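Local coordinates for autoinducer 2-binding protein LsrB (Clostridium saccharobutylicum DSM 13864, PDB 6DSP) that binds the quorum-sensing signal autoinducer-2 as a receptor of the LsrB family, a bacterial solute-binding protein, at residues P127-Y139 with S170-Y183. Numbering follows the deposited sequence.
Sequences PEQLGQMLVQMGY and SWQVEGEKYIKSKY. With PAV ((2R,4S)-2-methyl-2,3,3,4-tetrahydroxytetrahydrofuran), chain C.
Gly131 and Gly175 bring helices 127-144 and 166-182 of a periplasmic binding protein lobe together, their CA atoms 4.2 Å apart where the axes cross at -60°. With no side chain on either residue, the backbones meet directly, Gly131 CA 3.7 Å from Trp171 O, and the contact is tight here and toward the ligand cleft. The indole of Trp171 enters as a knob among Pro127, Leu130, Gly131 and Leu134. Leu130 CB sits over the face of its five-membered ring, 3.9 Å from the centroid. Phe250 adds an edge-to-face contact to the indole, whose CH2 lies 3.5 Å from PAV O13 of the bound autoinducer-2.

Beyond the glycines the spacing widens, to 9.9 Å between the CA atoms of Tyr139 and Tyr183. Val135 CG1, anti to the backbone N (chi1 176°), meets the edge of Tyr178, CG2 packs on Ile179, and Gln132 lays CG over the Tyr178 face. The Tyr139 and Tyr183 rings, 29° from parallel, are strongly offset, Tyr183 OH 3.3 Å from Tyr139 CD2. On the solvent rim, exposed Glu128 lies beside Glu174, whose OE2 is salt-bridged to Lys177 NZ. Gln136 NE2 hydrogen-bonds Asp140, while a water donates to Gln136 OE1 (2.6 Å) and hydrogen-bonds Tyr178 OH and Tyr183 OH, each at 2.8 Å.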
# COMPACT_ATOMS: atom_id res chain seq x y z
N PRO A 127 1.98 9.70 4.72
CA PRO A 127 2.75 9.75 3.47
C PRO A 127 4.15 10.30 3.67
O PRO A 127 5.06 9.92 2.94
CB PRO A 127 1.89 10.60 2.52
CG PRO A 127 0.94 11.32 3.37
CD PRO A 127 0.75 10.50 4.65
N GLU A 128 4.34 11.18 4.65
CA GLU A 128 5.70 11.61 4.96
C GLU A 128 6.55 10.45 5.47
O GLU A 128 7.69 10.27 5.02
CB GLU A 128 5.67 12.79 5.96
CG GLU A 128 7.04 13.43 6.13
CD GLU A 128 7.00 14.68 7.01
OE1 GLU A 128 5.89 15.25 7.16
OE2 GLU A 128 8.08 15.08 7.53
N GLN A 129 5.99 9.65 6.39
CA GLN A 129 6.73 8.50 6.92
C GLN A 129 7.10 7.54 5.80
O GLN A 129 8.23 7.04 5.72
CB GLN A 129 5.84 7.70 7.91
CG GLN A 129 5.70 8.22 9.31
CD GLN A 129 4.84 7.26 10.12
OE1 GLN A 129 3.75 6.80 9.67
NE2 GLN A 129 5.31 6.92 11.30
N LEU A 130 6.12 7.22 4.95
CA LEU A 130 6.33 6.17 3.96
C LEU A 130 7.18 6.67 2.80
O LEU A 130 8.07 5.95 2.33
CB LEU A 130 4.98 5.60 3.49
CG LEU A 130 4.27 4.81 4.60
CD1 LEU A 130 2.78 4.67 4.33
CD2 LEU A 130 4.92 3.43 4.75
N GLY A 131 6.96 7.92 2.35
CA GLY A 131 7.84 8.47 1.33
C GLY A 131 9.28 8.54 1.79
O GLY A 131 10.19 8.17 1.04
N GLN A 132 9.52 8.98 3.04
CA GLN A 132 10.89 9.07 3.54
C GLN A 132 11.48 7.68 3.76
O GLN A 132 12.67 7.46 3.50
CB GLN A 132 10.88 9.90 4.82
CG GLN A 132 10.55 11.33 4.48
CD GLN A 132 10.43 12.24 5.66
OE1 GLN A 132 9.80 13.31 5.56
NE2 GLN A 132 11.04 11.87 6.78
N MET A 133 10.66 6.70 4.21
CA MET A 133 11.15 5.34 4.35
C MET A 133 11.65 4.81 3.01
O MET A 133 12.73 4.19 2.96
CB MET A 133 10.01 4.46 4.87
CG MET A 133 10.39 3.00 5.03
SD MET A 133 8.88 2.13 5.52
CE MET A 133 9.49 0.44 5.57
N LEU A 134 10.91 5.03 1.92
CA LEU A 134 11.34 4.57 0.60
C LEU A 134 12.69 5.17 0.23
O LEU A 134 13.62 4.44 -0.19
CB LEU A 134 10.28 4.92 -0.44
CG LEU A 134 9.03 4.05 -0.31
CD1 LEU A 134 7.90 4.80 -0.96
CD2 LEU A 134 9.21 2.69 -1.00
N VAL A 135 12.83 6.49 0.39
CA VAL A 135 14.08 7.15 0.03
C VAL A 135 15.22 6.66 0.90
O VAL A 135 16.34 6.43 0.41
CB VAL A 135 13.91 8.68 0.10
CG1 VAL A 135 15.24 9.35 -0.16
CG2 VAL A 135 12.82 9.14 -0.88
N GLN A 136 14.97 6.47 2.21
CA GLN A 136 16.02 6.03 3.12
C GLN A 136 16.50 4.62 2.80
O GLN A 136 17.70 4.33 2.88
CB GLN A 136 15.54 6.10 4.57
CG GLN A 136 16.63 5.71 5.56
CD GLN A 136 17.73 6.76 5.61
OE1 GLN A 136 17.47 7.96 5.73
NE2 GLN A 136 18.98 6.31 5.52
N MET A 137 15.58 3.72 2.44
CA MET A 137 16.01 2.39 2.03
C MET A 137 16.88 2.47 0.79
O MET A 137 17.90 1.79 0.70
CB MET A 137 14.80 1.51 1.72
CG MET A 137 14.00 1.13 2.97
SD MET A 137 12.76 -0.16 2.68
CE MET A 137 11.69 0.66 1.53
N GLY A 138 16.49 3.32 -0.16
CA GLY A 138 17.30 3.51 -1.36
C GLY A 138 18.67 4.06 -1.03
O GLY A 138 19.68 3.57 -1.54
N TYR A 139 18.72 5.10 -0.18
CA TYR A 139 19.99 5.67 0.25
C TYR A 139 20.90 4.59 0.85
O TYR A 139 22.08 4.47 0.50
CB TYR A 139 19.69 6.76 1.29
CG TYR A 139 20.94 7.44 1.84
CD1 TYR A 139 21.70 6.84 2.84
CD2 TYR A 139 21.35 8.67 1.36
CE1 TYR A 139 22.85 7.44 3.35
CE2 TYR A 139 22.50 9.29 1.86
CZ TYR A 139 23.24 8.67 2.85
OH TYR A 139 24.38 9.27 3.36
N SER A 170 0.47 9.62 -2.93
CA SER A 170 0.80 10.47 -1.78
C SER A 170 2.24 10.23 -1.34
O SER A 170 2.93 11.17 -0.93
CB SER A 170 -0.20 10.29 -0.63
OG SER A 170 -0.04 9.07 0.07
N TRP A 171 2.72 8.99 -1.45
CA TRP A 171 4.10 8.71 -1.10
C TRP A 171 5.07 9.32 -2.10
O TRP A 171 6.12 9.80 -1.70
CB TRP A 171 4.34 7.20 -0.97
CG TRP A 171 3.34 6.49 -0.11
CD1 TRP A 171 2.57 7.00 0.88
CD2 TRP A 171 2.96 5.12 -0.25
NE1 TRP A 171 1.73 6.04 1.38
CE2 TRP A 171 1.95 4.87 0.69
CE3 TRP A 171 3.37 4.07 -1.09
CZ2 TRP A 171 1.36 3.61 0.82
CZ3 TRP A 171 2.77 2.84 -0.97
CH2 TRP A 171 1.76 2.62 -0.02
N GLN A 172 4.76 9.24 -3.39
CA GLN A 172 5.61 9.84 -4.41
C GLN A 172 5.73 11.33 -4.18
O GLN A 172 6.83 11.88 -4.21
CB GLN A 172 5.06 9.51 -5.80
CG GLN A 172 5.99 9.84 -6.94
CD GLN A 172 5.88 11.24 -7.48
OE1 GLN A 172 5.25 12.09 -6.92
NE2 GLN A 172 6.56 11.46 -8.59
N VAL A 173 4.62 11.98 -3.86
CA VAL A 173 4.67 13.43 -3.66
C VAL A 173 5.58 13.77 -2.49
O VAL A 173 6.41 14.68 -2.57
CB VAL A 173 3.25 13.99 -3.48
CG1 VAL A 173 3.31 15.41 -2.97
CG2 VAL A 173 2.49 13.92 -4.80
N GLU A 174 5.43 13.05 -1.38
CA GLU A 174 6.25 13.34 -0.21
C GLU A 174 7.69 12.91 -0.41
O GLU A 174 8.61 13.60 0.05
CB GLU A 174 5.65 12.66 1.02
CG GLU A 174 4.34 13.32 1.48
CD GLU A 174 4.51 14.80 1.73
OE1 GLU A 174 5.51 15.17 2.37
OE2 GLU A 174 3.68 15.59 1.22
N GLY A 175 7.91 11.78 -1.09
CA GLY A 175 9.27 11.34 -1.35
C GLY A 175 10.01 12.30 -2.26
O GLY A 175 11.19 12.58 -2.05
N GLU A 176 9.32 12.83 -3.27
CA GLU A 176 9.94 13.82 -4.15
C GLU A 176 10.29 15.09 -3.40
O GLU A 176 11.35 15.67 -3.63
CB GLU A 176 9.03 14.14 -5.34
CG GLU A 176 9.00 13.08 -6.43
CD GLU A 176 10.33 13.01 -7.18
OE1 GLU A 176 11.15 12.20 -6.80
OE2 GLU A 176 10.60 13.82 -8.11
N LYS A 177 9.40 15.57 -2.53
CA LYS A 177 9.73 16.76 -1.73
C LYS A 177 10.96 16.50 -0.87
O LYS A 177 11.84 17.37 -0.75
CB LYS A 177 8.53 17.13 -0.85
CG LYS A 177 7.34 17.72 -1.57
CD LYS A 177 6.26 17.98 -0.52
CE LYS A 177 4.96 18.43 -1.13
NZ LYS A 177 3.86 18.35 -0.10
N TYR A 178 11.04 15.32 -0.28
CA TYR A 178 12.15 14.97 0.58
C TYR A 178 13.45 14.90 -0.21
O TYR A 178 14.48 15.45 0.21
CB TYR A 178 11.84 13.64 1.26
CG TYR A 178 12.88 13.10 2.23
CD1 TYR A 178 13.11 13.71 3.46
CD2 TYR A 178 13.59 11.95 1.91
CE1 TYR A 178 14.02 13.19 4.34
CE2 TYR A 178 14.51 11.44 2.79
CZ TYR A 178 14.72 12.06 4.00
OH TYR A 178 15.61 11.53 4.89
N ILE A 179 13.42 14.24 -1.37
CA ILE A 179 14.61 14.17 -2.22
C ILE A 179 15.07 15.57 -2.62
O ILE A 179 16.26 15.90 -2.56
CB ILE A 179 14.35 13.30 -3.47
CG1 ILE A 179 14.21 11.83 -3.06
CG2 ILE A 179 15.47 13.49 -4.51
CD1 ILE A 179 13.69 10.93 -4.17
N LYS A 180 14.13 16.41 -3.06
CA LYS A 180 14.54 17.72 -3.54
C LYS A 180 15.11 18.58 -2.41
O LYS A 180 16.00 19.42 -2.64
CB LYS A 180 13.38 18.38 -4.30
CG LYS A 180 13.09 17.67 -5.62
CD LYS A 180 11.90 18.26 -6.40
CE LYS A 180 11.51 17.40 -7.64
NZ LYS A 180 12.70 17.15 -8.54
N SER A 181 14.66 18.35 -1.17
CA SER A 181 15.17 19.08 -0.02
C SER A 181 16.51 18.53 0.47
O SER A 181 17.46 19.30 0.72
CB SER A 181 14.14 19.00 1.11
OG SER A 181 14.59 19.69 2.26
N LYS A 182 16.60 17.22 0.65
CA LYS A 182 17.75 16.62 1.30
C LYS A 182 18.83 16.21 0.30
O LYS A 182 20.02 16.24 0.63
CB LYS A 182 17.29 15.41 2.12
CG LYS A 182 18.28 15.00 3.21
CD LYS A 182 17.74 13.84 4.04
CE LYS A 182 18.70 13.44 5.16
NZ LYS A 182 18.67 14.39 6.30
N TYR A 183 18.45 15.82 -0.91
CA TYR A 183 19.39 15.32 -1.91
C TYR A 183 19.18 16.10 -3.20
O TYR A 183 18.81 15.52 -4.23
CB TYR A 183 19.18 13.83 -2.13
CG TYR A 183 19.25 13.05 -0.84
CD1 TYR A 183 20.43 13.02 -0.12
CD2 TYR A 183 18.15 12.38 -0.34
CE1 TYR A 183 20.51 12.33 1.06
CE2 TYR A 183 18.22 11.69 0.85
CZ TYR A 183 19.41 11.68 1.55
OH TYR A 183 19.52 11.01 2.73
O2 PAV C . 2.69 -0.62 -1.98
C2 PAV C . 1.54 -1.48 -1.80
C1 PAV C . 1.85 -2.72 -0.93
O5 PAV C . 1.32 -2.08 -3.19
C5 PAV C . 0.00 -2.43 -3.26
C4 PAV C . -0.71 -1.86 -2.02
O4 PAV C . -1.94 -1.25 -2.39
C3 PAV C . 0.35 -0.88 -1.49
O3 PAV C . 0.22 -0.74 -0.10
O13 PAV C . 0.24 0.36 -2.15
O HOH W 1 17.32 9.70 3.75